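Protein disulfide-isomerase A4 (Rattus norvegicus, PDB 3EC3) catalyses the rearrangement of disulfide bonds in proteins, in the endoplasmic reticulum, and is represented here by its two noncatalytic thioredoxin-like domains, b and b'. Local coordinates at residues F84-E89 with K158-A163; L78-K83 with A114-G119; Q43-A48 with F57-S62; V27-V32 with E53-H58; K184-S189 with G204-M209. The protein carries 1 engineered substitution. One frame throughout, in Å; residues are numbered along the deposited sequence.

Contact 1 (F84-E89 with K158-A163)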
# COMPACT_ATOMS: atom_id res chain seq x y z
N PHE A 84 -7.00 -2.77 -3.74
CA PHE A 84 -6.41 -2.52 -2.40
C PHE A 84 -7.27 -1.78 -1.40
O PHE A 84 -6.82 -1.53 -0.25
CB PHE A 84 -5.03 -1.87 -2.46
CG PHE A 84 -4.08 -2.65 -3.27
CD1 PHE A 84 -3.29 -2.01 -4.22
CD2 PHE A 84 -4.01 -4.06 -3.14
CE1 PHE A 84 -2.42 -2.76 -5.02
CE2 PHE A 84 -3.14 -4.79 -3.93
CZ PHE A 84 -2.36 -4.12 -4.86
N GLN A 85 -8.52 -1.49 -1.79
CA GLN A 85 -9.43 -0.77 -0.86
C GLN A 85 -9.95 -1.75 0.17
O GLN A 85 -9.87 -2.97 -0.03
CB GLN A 85 -10.63 -0.23 -1.67
CG GLN A 85 -10.16 0.91 -2.56
CD GLN A 85 -11.19 1.35 -3.58
OE1 GLN A 85 -12.29 0.80 -3.66
NE2 GLN A 85 -10.81 2.35 -4.39
N SER A 86 -10.55 -1.26 1.27
CA SER A 86 -11.14 -2.18 2.26
C SER A 86 -12.20 -1.45 3.04
O SER A 86 -12.25 -0.20 3.03
CB SER A 86 -10.12 -2.76 3.26
OG SER A 86 -9.80 -1.78 4.27
N LYS A 87 -13.03 -2.22 3.74
CA LYS A 87 -14.06 -1.61 4.62
C LYS A 87 -13.49 -0.75 5.74
O LYS A 87 -14.22 0.04 6.37
CB LYS A 87 -14.89 -2.72 5.29
CG LYS A 87 -15.28 -3.80 4.40
CD LYS A 87 -16.01 -4.93 5.17
CE LYS A 87 -15.12 -5.69 6.15
NZ LYS A 87 -15.75 -7.03 6.44
N TYR A 88 -12.21 -0.92 6.05
CA TYR A 88 -11.59 -0.18 7.17
C TYR A 88 -10.85 1.10 6.82
O TYR A 88 -10.34 1.80 7.72
CB TYR A 88 -10.66 -1.11 7.93
CG TYR A 88 -11.40 -2.34 8.35
CD1 TYR A 88 -11.03 -3.58 7.90
CD2 TYR A 88 -12.53 -2.24 9.19
CE1 TYR A 88 -11.73 -4.73 8.30
CE2 TYR A 88 -13.22 -3.36 9.57
CZ TYR A 88 -12.82 -4.58 9.13
OH TYR A 88 -13.53 -5.70 9.54
N GLU A 89 -10.81 1.44 5.54
CA GLU A 89 -10.01 2.56 5.07
C GLU A 89 -10.86 3.50 4.25
O GLU A 89 -11.67 3.05 3.45
CB GLU A 89 -8.83 2.03 4.19
CG GLU A 89 -7.90 1.06 4.92
CD GLU A 89 -7.08 0.25 3.92
OE1 GLU A 89 -7.49 -0.88 3.56
OE2 GLU A 89 -6.05 0.80 3.45
N LYS A 158 -8.83 -12.05 5.02
CA LYS A 158 -8.43 -12.63 6.33
C LYS A 158 -7.29 -11.85 6.92
O LYS A 158 -7.20 -11.66 8.16
CB LYS A 158 -8.00 -14.08 6.12
CG LYS A 158 -9.18 -15.00 5.74
CD LYS A 158 -8.67 -16.45 5.70
CE LYS A 158 -9.75 -17.52 5.76
NZ LYS A 158 -11.11 -17.01 5.56
N VAL A 159 -6.39 -11.40 6.04
CA VAL A 159 -5.25 -10.59 6.46
C VAL A 159 -5.70 -9.20 6.96
O VAL A 159 -5.24 -8.72 8.01
CB VAL A 159 -4.19 -10.45 5.34
CG1 VAL A 159 -2.89 -9.75 5.91
CG2 VAL A 159 -3.86 -11.84 4.78
N LEU A 160 -6.63 -8.59 6.24
CA LEU A 160 -7.14 -7.26 6.61
C LEU A 160 -7.79 -7.25 8.01
O LEU A 160 -7.65 -6.28 8.81
CB LEU A 160 -8.19 -6.86 5.59
CG LEU A 160 -7.70 -6.24 4.27
CD1 LEU A 160 -8.82 -6.30 3.22
CD2 LEU A 160 -7.28 -4.78 4.53
N GLU A 161 -8.49 -8.32 8.30
CA GLU A 161 -9.04 -8.52 9.66
C GLU A 161 -8.02 -8.43 10.81
O GLU A 161 -8.36 -7.94 11.89
CB GLU A 161 -9.86 -9.81 9.73
CG GLU A 161 -11.09 -9.75 8.83
CD GLU A 161 -12.11 -8.70 9.28
OE1 GLU A 161 -12.43 -8.63 10.48
OE2 GLU A 161 -12.61 -7.94 8.44
N VAL A 162 -6.78 -8.88 10.58
CA VAL A 162 -5.75 -8.78 11.59
C VAL A 162 -5.04 -7.43 11.48
O VAL A 162 -4.79 -6.73 12.48
CB VAL A 162 -4.74 -9.97 11.47
CG1 VAL A 162 -3.68 -9.93 12.58
CG2 VAL A 162 -5.50 -11.33 11.58
N ALA A 163 -4.69 -7.07 10.25
CA ALA A 163 -3.99 -5.81 10.00
C ALA A 163 -4.63 -4.62 10.69
O ALA A 163 -3.91 -3.76 11.23
CB ALA A 163 -3.87 -5.57 8.43
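Tyr88 reaches across to Glu161 with its hydroxyl. OH donates to OE2 of Glu161 at 2.7 Å, on the syn side of that oxygen and 21° out of the carboxylate plane. OE2 also sits at the edge of the ring, close to its plane, while ring and carboxylate planes are 60° apart. The Glu161 chain folds at chi2 (-66°), which brings its carboxylate round to the tyrosine. Lys87 comes to the same oxygen obliquely. Its chain bends at chi3, and NZ stops 3.8 Å from OE2 of Glu161, a long salt bridge. The Tyr88 ring also has a cation-pi partner in Lys164. The partners are a type I turn, Ser86 to Glu89, from the loop before strand 93-96 of the first thioredoxin-like domain, and helix 149-163 of the second. The contact therefore spans the domain interface. Ser86 organises the turn. Its OG accepts from Tyr88 N at 3.1 Å, an ST turn, and donates to the anti lone pair of Glu89 OE1 at 2.6 Å. Both methyls of Leu160 meet CB of Ser86, with CD2 at 3.7 Å. The other oxygen of Glu89, OE2, accepts from Leu117 N.

Contact 2 (L78-K83 with A114-G119)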
# COMPACT_ATOMS: atom_id res chain seq x y z
N LEU A 78 -4.96 11.22 -2.05
CA LEU A 78 -4.30 9.94 -2.27
C LEU A 78 -5.38 8.88 -2.21
O LEU A 78 -6.19 8.84 -1.23
CB LEU A 78 -3.27 9.65 -1.18
CG LEU A 78 -1.82 10.05 -1.50
CD1 LEU A 78 -1.70 11.49 -1.27
CD2 LEU A 78 -0.84 9.26 -0.56
N MSE A 79 -5.40 8.03 -3.23
CA MSE A 79 -6.37 6.98 -3.31
C MSE A 79 -5.68 5.68 -3.68
O MSE A 79 -4.60 5.70 -4.28
CB MSE A 79 -7.40 7.34 -4.38
CG MSE A 79 -8.20 8.56 -4.04
SE MSE A 79 -9.38 9.03 -5.53
CE MSE A 79 -8.03 9.89 -6.65
N GLN A 80 -6.26 4.56 -3.28
CA GLN A 80 -5.69 3.27 -3.68
C GLN A 80 -6.52 2.69 -4.82
O GLN A 80 -7.71 2.93 -4.87
CB GLN A 80 -5.70 2.29 -2.49
CG GLN A 80 -4.80 2.72 -1.36
CD GLN A 80 -3.31 2.63 -1.69
OE1 GLN A 80 -2.89 1.94 -2.62
NE2 GLN A 80 -2.52 3.34 -0.92
N PRO A 81 -5.92 1.84 -5.66
CA PRO A 81 -6.69 1.11 -6.65
C PRO A 81 -7.77 0.24 -5.94
O PRO A 81 -7.56 -0.11 -4.79
CB PRO A 81 -5.67 0.18 -7.27
CG PRO A 81 -4.32 0.66 -6.89
CD PRO A 81 -4.48 1.51 -5.66
N GLU A 82 -8.87 -0.07 -6.62
CA GLU A 82 -9.97 -0.83 -6.06
C GLU A 82 -9.46 -2.13 -5.42
O GLU A 82 -9.97 -2.55 -4.37
CB GLU A 82 -10.99 -1.26 -7.15
CG GLU A 82 -11.89 -0.16 -7.75
CD GLU A 82 -13.27 -0.71 -8.34
OE1 GLU A 82 -13.47 -1.94 -8.50
OE2 GLU A 82 -14.18 0.12 -8.62
N LYS A 83 -8.52 -2.81 -6.08
CA LYS A 83 -8.02 -4.12 -5.54
C LYS A 83 -7.38 -3.99 -4.13
O LYS A 83 -7.23 -4.99 -3.42
CB LYS A 83 -7.06 -4.76 -6.56
CG LYS A 83 -5.79 -3.90 -6.82
CD LYS A 83 -4.70 -4.65 -7.67
CE LYS A 83 -5.19 -5.02 -9.10
NZ LYS A 83 -5.50 -3.73 -9.87
N ALA A 114 0.90 6.30 1.65
CA ALA A 114 1.01 5.63 0.37
C ALA A 114 0.75 4.13 0.43
O ALA A 114 0.56 3.53 -0.62
CB ALA A 114 2.36 5.89 -0.25
N LEU A 115 0.80 3.50 1.61
CA LEU A 115 0.59 2.07 1.63
C LEU A 115 -0.85 1.76 2.05
O LEU A 115 -1.32 2.35 3.01
CB LEU A 115 1.54 1.33 2.60
CG LEU A 115 2.98 1.00 2.22
CD1 LEU A 115 3.55 0.22 3.38
CD2 LEU A 115 3.06 0.21 0.94
N PRO A 116 -1.48 0.79 1.40
CA PRO A 116 -2.76 0.36 1.95
C PRO A 116 -2.58 -0.48 3.22
O PRO A 116 -1.47 -0.94 3.53
CB PRO A 116 -3.34 -0.51 0.87
CG PRO A 116 -2.28 -1.00 0.04
CD PRO A 116 -1.13 0.05 0.18
N LEU A 117 -3.67 -0.67 3.96
CA LEU A 117 -3.65 -1.57 5.10
C LEU A 117 -3.11 -2.94 4.72
O LEU A 117 -2.28 -3.50 5.45
CB LEU A 117 -5.09 -1.79 5.57
CG LEU A 117 -5.42 -1.78 7.04
CD1 LEU A 117 -6.72 -2.48 7.36
CD2 LEU A 117 -4.24 -2.03 8.05
N VAL A 118 -3.56 -3.49 3.61
CA VAL A 118 -2.93 -4.74 3.08
C VAL A 118 -2.71 -4.65 1.58
O VAL A 118 -3.64 -4.84 0.78
CB VAL A 118 -3.72 -6.03 3.41
CG1 VAL A 118 -2.96 -7.28 2.87
CG2 VAL A 118 -3.89 -6.21 4.90
N GLY A 119 -1.47 -4.30 1.23
CA GLY A 119 -1.05 -4.17 -0.16
C GLY A 119 -0.39 -5.43 -0.65
O GLY A 119 -0.37 -6.44 0.06
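Gln80 makes the one hydrogen bond between the two segments. Its NE2 donates to Ala114 O at 3.1 Å, with an N-H...O angle of 158°. The acceptor lies in the plane of the glutamine amide. The donor, however, stands above the carbonyl plane of Ala114, 73° out of it, so it does not lie on a lone pair. The amide also rests against the ring of Pro116. NE2 of Gln80 is 3.7 Å from CD of Pro116, and OE1 of Gln80 is 3.8 Å from the same carbon. The two side chains cross at about a right angle. A bend at chi2 (-69°) swings the glutamine amide to this position. Leu78 adds a looser touch, its CD2 methyl 4.1 Å from the backbone N of Ala114. The contact lies where the two thioredoxin-like domains join: strand 75-79 belongs to the sheet of the first, and residues 114-117 lead from helix 103-113 into strand 118-121 of the second. With an alanine at Gln80, Ala114 O is likely to lose this donor and a gap to open beside the Pro116 ring. Further out, Gln80 O accepts from Gln85 NE2, which ties Gln80 to a residue further along the same loop. Met79 pairs with Val28 and Leu78 with His93, so the start of the segment is fixed in its sheet. Ala114 is backed by Val27 and Tyr55.

Contact 3 (Q43-A48 with F57-S62)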
# COMPACT_ATOMS: atom_id res chain seq x y z
N GLN A 43 3.87 24.23 -4.73
CA GLN A 43 4.36 23.51 -3.57
C GLN A 43 4.27 21.97 -3.79
O GLN A 43 5.17 21.18 -3.42
CB GLN A 43 3.55 23.92 -2.34
CG GLN A 43 3.89 25.28 -1.77
CD GLN A 43 5.39 25.45 -1.46
OE1 GLN A 43 6.14 26.00 -2.26
NE2 GLN A 43 5.80 24.99 -0.31
N TYR A 44 3.17 21.56 -4.39
CA TYR A 44 2.97 20.13 -4.75
C TYR A 44 4.05 19.64 -5.72
O TYR A 44 4.66 18.59 -5.48
CB TYR A 44 1.56 19.97 -5.34
CG TYR A 44 1.27 18.56 -5.87
CD1 TYR A 44 1.08 18.32 -7.22
CD2 TYR A 44 1.16 17.48 -4.99
CE1 TYR A 44 0.82 17.03 -7.70
CE2 TYR A 44 0.91 16.20 -5.44
CZ TYR A 44 0.75 15.99 -6.82
OH TYR A 44 0.45 14.70 -7.26
N GLN A 45 4.34 20.43 -6.77
CA GLN A 45 5.36 20.05 -7.76
C GLN A 45 6.75 19.95 -7.11
O GLN A 45 7.55 19.14 -7.52
CB GLN A 45 5.39 20.99 -9.01
CG GLN A 45 4.28 20.74 -10.12
CD GLN A 45 4.52 19.49 -11.05
OE1 GLN A 45 5.23 18.54 -10.66
NE2 GLN A 45 3.90 19.48 -12.26
N ASP A 46 7.03 20.83 -6.14
CA ASP A 46 8.30 20.80 -5.35
C ASP A 46 8.43 19.48 -4.56
O ASP A 46 9.45 18.80 -4.65
CB ASP A 46 8.31 22.00 -4.41
CG ASP A 46 9.66 22.24 -3.76
OD1 ASP A 46 10.42 21.29 -3.49
OD2 ASP A 46 9.94 23.43 -3.47
N ALA A 47 7.39 19.14 -3.81
CA ALA A 47 7.29 17.85 -3.13
C ALA A 47 7.43 16.63 -4.07
O ALA A 47 8.11 15.64 -3.74
CB ALA A 47 5.96 17.75 -2.37
N ALA A 48 6.72 16.68 -5.19
CA ALA A 48 6.72 15.61 -6.17
C ALA A 48 8.13 15.40 -6.77
O ALA A 48 8.58 14.27 -6.96
CB ALA A 48 5.74 15.93 -7.27
N PHE A 57 3.27 10.90 -9.71
CA PHE A 57 2.40 12.02 -9.30
C PHE A 57 1.53 12.55 -10.45
O PHE A 57 2.01 12.66 -11.61
CB PHE A 57 3.31 13.15 -8.79
CG PHE A 57 4.00 12.81 -7.50
CD1 PHE A 57 5.20 12.11 -7.50
CD2 PHE A 57 3.45 13.20 -6.28
CE1 PHE A 57 5.85 11.79 -6.30
CE2 PHE A 57 4.11 12.93 -5.07
CZ PHE A 57 5.31 12.19 -5.09
N HIS A 58 0.27 12.90 -10.15
CA HIS A 58 -0.61 13.47 -11.15
C HIS A 58 -1.20 14.75 -10.57
O HIS A 58 -1.14 14.95 -9.33
CB HIS A 58 -1.72 12.51 -11.50
CG HIS A 58 -1.21 11.18 -11.97
ND1 HIS A 58 -0.99 10.91 -13.30
CD2 HIS A 58 -0.80 10.10 -11.28
CE1 HIS A 58 -0.50 9.67 -13.41
NE2 HIS A 58 -0.38 9.16 -12.20
N HIS A 59 -1.76 15.57 -11.45
CA HIS A 59 -2.47 16.79 -11.01
C HIS A 59 -3.61 17.09 -11.91
O HIS A 59 -3.66 16.62 -13.03
CB HIS A 59 -1.52 18.00 -10.91
CG HIS A 59 -0.93 18.41 -12.23
ND1 HIS A 59 0.24 17.88 -12.71
CD2 HIS A 59 -1.35 19.31 -13.15
CE1 HIS A 59 0.53 18.45 -13.87
NE2 HIS A 59 -0.41 19.33 -14.15
N THR A 60 -4.58 17.85 -11.41
CA THR A 60 -5.65 18.28 -12.26
C THR A 60 -6.11 19.67 -11.86
O THR A 60 -6.03 20.05 -10.66
CB THR A 60 -6.84 17.25 -12.22
OG1 THR A 60 -7.81 17.64 -13.19
CG2 THR A 60 -7.50 17.22 -10.85
N PHE A 61 -6.58 20.43 -12.83
CA PHE A 61 -7.20 21.71 -12.54
C PHE A 61 -8.70 21.68 -12.87
O PHE A 61 -9.35 22.72 -12.91
CB PHE A 61 -6.52 22.82 -13.35
CG PHE A 61 -5.03 22.76 -13.32
CD1 PHE A 61 -4.31 22.64 -14.51
CD2 PHE A 61 -4.35 22.83 -12.11
CE1 PHE A 61 -2.91 22.59 -14.50
CE2 PHE A 61 -2.92 22.79 -12.07
CZ PHE A 61 -2.22 22.66 -13.25
N SER A 62 -9.24 20.48 -13.11
CA SER A 62 -10.63 20.27 -13.59
C SER A 62 -11.64 20.33 -12.47
O SER A 62 -11.57 19.52 -11.55
CB SER A 62 -10.73 18.89 -14.24
OG SER A 62 -12.06 18.55 -14.58
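Tyr44 and His58 share the hydrogen bond between helix and strand. OH of Tyr44 donates to O of His58 at 2.6 Å, with the donor tilted 23° from the carbonyl plane. The tyrosine CG is anti to the backbone N (chi1 175°), which carries the ring from the helix to the strand backbone. The packing centres on Phe57. CB of Ala48 sits over one face of its ring, 3.7 Å from the centroid, a CH-pi contact. CZ of Tyr44 packs 3.9 Å from CD2 of Phe57, and OH of Tyr44 meets the same ring at its edge, 3.5 Å from CD2. The tyrosine also brushes His59, two residues on from Phe57, with CE1 of Tyr44 4.1 Å from CB of His59. Between polar side chains the touch is light: NE2 of Gln45 is 3.9 Å from CE1 of His59. Their stronger partners lie outside the pair. Ser8 N bonds Gln45 OE1, Ser8 OG bonds His59 ND1, and Tyr41 OH bonds Gln45 NE2. The short axes run 9.8 Å apart and nearly antiparallel, at 169°. This is the helix packing on the second, parallel strand of a beta-alpha-beta unit, strand 28-32, helix 39-51 and strand 57-60, in the first thioredoxin-like domain.

Contact 4 (V27-V32 with E53-H58)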
# COMPACT_ATOMS: atom_id res chain seq x y z
N VAL A 27 -0.44 3.41 -5.32
CA VAL A 27 -1.14 4.60 -4.80
C VAL A 27 -1.28 5.62 -5.96
O VAL A 27 -0.33 5.85 -6.73
CB VAL A 27 -0.48 5.17 -3.51
CG1 VAL A 27 0.99 5.63 -3.72
CG2 VAL A 27 -1.33 6.32 -2.88
N VAL A 28 -2.49 6.17 -6.09
CA VAL A 28 -2.80 7.25 -6.99
C VAL A 28 -2.67 8.56 -6.20
O VAL A 28 -3.44 8.80 -5.26
CB VAL A 28 -4.24 7.13 -7.48
CG1 VAL A 28 -4.60 8.31 -8.42
CG2 VAL A 28 -4.48 5.71 -8.14
N ILE A 29 -1.71 9.40 -6.61
CA ILE A 29 -1.45 10.63 -5.93
C ILE A 29 -1.89 11.77 -6.85
O ILE A 29 -1.37 11.91 -7.98
CB ILE A 29 0.04 10.77 -5.58
CG1 ILE A 29 0.50 9.55 -4.75
CG2 ILE A 29 0.27 12.03 -4.81
CD1 ILE A 29 2.07 9.47 -4.65
N LEU A 30 -2.86 12.54 -6.38
CA LEU A 30 -3.50 13.54 -7.21
C LEU A 30 -3.54 14.91 -6.56
O LEU A 30 -4.30 15.11 -5.59
CB LEU A 30 -4.92 13.12 -7.50
CG LEU A 30 -5.60 14.05 -8.52
CD1 LEU A 30 -4.88 14.14 -9.83
CD2 LEU A 30 -7.04 13.56 -8.74
N GLY A 31 -2.85 15.87 -7.17
CA GLY A 31 -2.96 17.28 -6.75
C GLY A 31 -4.15 17.93 -7.45
O GLY A 31 -4.23 17.92 -8.69
N VAL A 32 -5.06 18.55 -6.69
CA VAL A 32 -6.24 19.17 -7.31
C VAL A 32 -6.17 20.67 -7.03
O VAL A 32 -6.37 21.09 -5.89
CB VAL A 32 -7.55 18.61 -6.70
CG1 VAL A 32 -8.82 19.27 -7.35
CG2 VAL A 32 -7.61 17.04 -6.81
N GLU A 53 11.47 9.53 -7.88
CA GLU A 53 12.04 8.20 -8.13
C GLU A 53 11.22 7.12 -7.42
O GLU A 53 11.24 5.95 -7.82
CB GLU A 53 13.51 8.15 -7.69
CG GLU A 53 14.42 9.09 -8.48
CD GLU A 53 15.88 8.95 -8.10
OE1 GLU A 53 16.36 7.80 -8.00
OE2 GLU A 53 16.55 9.99 -7.91
N ASP A 54 10.48 7.52 -6.38
CA ASP A 54 9.73 6.58 -5.55
C ASP A 54 8.21 6.48 -5.79
O ASP A 54 7.60 5.47 -5.43
CB ASP A 54 10.01 6.85 -4.06
CG ASP A 54 11.49 6.81 -3.72
OD1 ASP A 54 12.23 5.98 -4.31
OD2 ASP A 54 11.91 7.62 -2.86
N TYR A 55 7.62 7.53 -6.38
CA TYR A 55 6.16 7.56 -6.65
C TYR A 55 5.85 8.21 -7.98
O TYR A 55 6.64 9.01 -8.49
CB TYR A 55 5.43 8.34 -5.56
CG TYR A 55 5.65 7.84 -4.17
CD1 TYR A 55 6.66 8.38 -3.37
CD2 TYR A 55 4.86 6.81 -3.64
CE1 TYR A 55 6.88 7.94 -2.10
CE2 TYR A 55 5.08 6.35 -2.34
CZ TYR A 55 6.09 6.93 -1.58
OH TYR A 55 6.32 6.50 -0.30
N LYS A 56 4.68 7.91 -8.54
CA LYS A 56 4.16 8.64 -9.70
C LYS A 56 3.18 9.69 -9.17
O LYS A 56 2.31 9.36 -8.33
CB LYS A 56 3.35 7.71 -10.62
CG LYS A 56 4.13 6.55 -11.30
CD LYS A 56 4.74 7.01 -12.58
CE LYS A 56 6.24 7.19 -12.43
NZ LYS A 56 6.91 7.44 -13.75
N PHE A 57 3.27 10.90 -9.71
CA PHE A 57 2.40 12.02 -9.30
C PHE A 57 1.53 12.55 -10.45
O PHE A 57 2.01 12.66 -11.61
CB PHE A 57 3.31 13.15 -8.79
CG PHE A 57 4.00 12.81 -7.50
CD1 PHE A 57 5.20 12.11 -7.50
CD2 PHE A 57 3.45 13.20 -6.28
CE1 PHE A 57 5.85 11.79 -6.30
CE2 PHE A 57 4.11 12.93 -5.07
CZ PHE A 57 5.31 12.19 -5.09
N HIS A 58 0.27 12.90 -10.15
CA HIS A 58 -0.61 13.47 -11.15
C HIS A 58 -1.20 14.75 -10.57
O HIS A 58 -1.14 14.95 -9.33
CB HIS A 58 -1.72 12.51 -11.50
CG HIS A 58 -1.21 11.18 -11.97
ND1 HIS A 58 -0.99 10.91 -13.30
CD2 HIS A 58 -0.80 10.10 -11.28
CE1 HIS A 58 -0.50 9.67 -13.41
NE2 HIS A 58 -0.38 9.16 -12.20
O HOH W 1 0.07 8.02 -8.41
O HOH W 2 2.77 6.10 -6.97
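Ile29 meets Tyr55 and Phe57 through its two branches. CG1 is anti to the carbonyl carbon (chi1 -56°) and chi2 is extended (167°), which extends CD1 to within 3.7 Å of CB of Tyr55. The same methyl lies over one face of the Phe57 ring, offset to its rim. The other branch, CG2 of Ile29, touches CD2 of Phe57, also at 3.7 Å, and the two side chains run side by side. Val27 adds CG1 against CD2 of Tyr55 at 4.0 Å. Strands 28-32 and 57-60 are the parallel neighbours of a beta-alpha-beta unit in the first thioredoxin-like domain. Their bonding alternates about His58. His58 N donates to Ile29 O at 2.9 Å, almost straight off the carbonyl, and Gly31 N donates to His58 O at 2.9 Å. Leu30 and His58 point to the sheet face away from Ile29 and Phe57, and CD1 of Leu30 lies 3.9 Å from CB of His58. Near Val27 the backbones part, and two waters bridge them. One accepts from Ile29 N and donates to Val27 O and Lys56 O. The second accepts from Lys56 N and donates to Val27 O.

Contact 5 (K184-S189 with G204-M209)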
# COMPACT_ATOMS: atom_id res chain seq x y z
N LYS A 184 11.51 -20.78 1.03
CA LYS A 184 12.37 -21.92 1.31
C LYS A 184 13.20 -21.59 2.54
O LYS A 184 13.23 -22.35 3.52
CB LYS A 184 13.27 -22.21 0.11
CG LYS A 184 14.17 -23.42 0.27
CD LYS A 184 15.05 -23.60 -0.97
CE LYS A 184 14.21 -24.02 -2.23
NZ LYS A 184 13.51 -22.85 -2.92
N ASP A 185 13.85 -20.42 2.49
CA ASP A 185 14.73 -19.94 3.55
C ASP A 185 14.04 -19.72 4.91
O ASP A 185 14.69 -19.78 5.97
CB ASP A 185 15.45 -18.66 3.09
CG ASP A 185 16.39 -18.91 1.92
OD1 ASP A 185 16.63 -20.09 1.56
OD2 ASP A 185 16.90 -17.93 1.34
N LEU A 186 12.73 -19.48 4.87
CA LEU A 186 11.90 -19.41 6.07
C LEU A 186 11.52 -20.79 6.63
O LEU A 186 10.90 -20.88 7.69
CB LEU A 186 10.62 -18.59 5.79
CG LEU A 186 10.89 -17.11 5.50
CD1 LEU A 186 9.66 -16.45 4.88
CD2 LEU A 186 11.30 -16.38 6.78
N GLY A 187 11.90 -21.84 5.91
CA GLY A 187 11.56 -23.22 6.26
C GLY A 187 10.10 -23.58 6.02
O GLY A 187 9.56 -24.46 6.68
N LEU A 188 9.47 -22.90 5.06
CA LEU A 188 8.02 -23.03 4.83
C LEU A 188 7.65 -23.72 3.50
O LEU A 188 6.47 -23.91 3.19
CB LEU A 188 7.34 -21.65 4.93
CG LEU A 188 7.20 -20.97 6.29
CD1 LEU A 188 6.57 -19.59 6.14
CD2 LEU A 188 6.38 -21.82 7.25
N SER A 189 8.66 -24.08 2.72
CA SER A 189 8.46 -24.70 1.42
C SER A 189 7.86 -26.12 1.53
O SER A 189 7.12 -26.55 0.64
CB SER A 189 9.78 -24.74 0.66
OG SER A 189 9.53 -24.86 -0.72
N GLY A 204 16.57 -7.47 11.53
CA GLY A 204 17.01 -8.29 10.40
C GLY A 204 16.70 -9.75 10.58
O GLY A 204 17.07 -10.58 9.75
N LYS A 205 16.01 -10.08 11.67
CA LYS A 205 15.60 -11.45 11.96
C LYS A 205 14.24 -11.72 11.30
O LYS A 205 13.48 -10.79 11.02
CB LYS A 205 15.54 -11.67 13.46
CG LYS A 205 16.83 -11.20 14.18
CD LYS A 205 17.14 -11.95 15.46
CE LYS A 205 18.50 -11.51 16.01
NZ LYS A 205 19.15 -12.47 16.95
N LYS A 206 13.95 -13.00 11.07
CA LYS A 206 12.71 -13.43 10.42
C LYS A 206 12.06 -14.54 11.25
O LYS A 206 12.76 -15.35 11.86
CB LYS A 206 13.01 -13.92 9.00
CG LYS A 206 13.47 -12.81 8.06
CD LYS A 206 14.57 -13.31 7.09
CE LYS A 206 15.23 -12.14 6.32
NZ LYS A 206 14.27 -11.31 5.49
N PHE A 207 10.73 -14.55 11.29
CA PHE A 207 10.00 -15.54 12.08
C PHE A 207 8.96 -16.21 11.20
O PHE A 207 8.16 -15.53 10.56
CB PHE A 207 9.34 -14.87 13.30
CG PHE A 207 10.30 -14.04 14.12
CD1 PHE A 207 10.54 -12.70 13.80
CD2 PHE A 207 10.98 -14.61 15.19
CE1 PHE A 207 11.43 -11.94 14.55
CE2 PHE A 207 11.88 -13.86 15.96
CZ PHE A 207 12.11 -12.53 15.64
N ALA A 208 8.96 -17.54 11.14
CA ALA A 208 8.00 -18.23 10.27
C ALA A 208 6.84 -18.78 11.09
O ALA A 208 7.06 -19.34 12.17
CB ALA A 208 8.68 -19.35 9.50
N MSE A 209 5.62 -18.61 10.58
CA MSE A 209 4.43 -19.15 11.25
C MSE A 209 4.32 -20.65 11.08
O MSE A 209 4.37 -21.15 9.96
CB MSE A 209 3.12 -18.50 10.76
CG MSE A 209 1.88 -18.99 11.52
SE MSE A 209 0.23 -18.19 10.89
CE MSE A 209 -0.62 -19.65 10.15
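Lys206 opens the contact with its aliphatic base, against Leu186. CB of Lys206 is 3.7 Å from CD2 of Leu186, and the two side chains cross at about a right angle. The lysine chain then leads away from the leucine, so its amino group takes no part. Phe207 points away and touches Leu231 and Pro233. Ala208 returns to the interface and is its centre. Its CB lies 3.2 Å from O of Leu186, a tight approach, and 3.9 Å from CG of Leu188. Met209, a selenomethionine here, contributes its backbone: O lies 3.4 Å from CD2 of Leu188. Residues 206-208 form the edge strand of the sheet in the second thioredoxin-like domain. Its neighbour is strand 196-200, met through the backbone pairs Phe207 with Ile199 and Met209 with Ala197. The segment it packs on is the end of helix 180-185. There Gly187, at positive phi (73°), closes the helix in a Schellman motif, with Gly187 N bonded to Lys184 O at 2.8 Å. With this turn between them, Leu186 and Leu188 both pack against strand 206-208. Leu188 has its CG anti to the carbonyl carbon (chi1 -72°), which lays both methyls beside the Ala208 CB. The Ala208 methyl and the Met209 carbonyl would probably lose their cover were an alanine to replace Leu188. Asn196 and Ala198 of the neighbouring strand also touch Leu188 and Leu186 respectively.

Overall arrangement
Contact 1 is a surface contact; the other four are buried. Contacts 3 and 4 share strand 57-60 and build one beta-alpha-beta unit of the first domain, one packing the helix on it and the other pairing it with strand 28-32. Contact 4 touches contact 2 through strands 28-32 and 75-79. Contact 2 meets contact 1, about 10 Å away between centres, and together they join the two domains. Contact 5 lies far out in the second domain, its centre about 41 Å from that of contact 3. The chemistry follows place: a salt bridge and hydroxyl bonds at the surface, an amide at the linker, aromatic packing, one buried tyrosine hydroxyl and backbone bonds within the first domain, and methyl packing, partly against carbonyl oxygens, in contact 5.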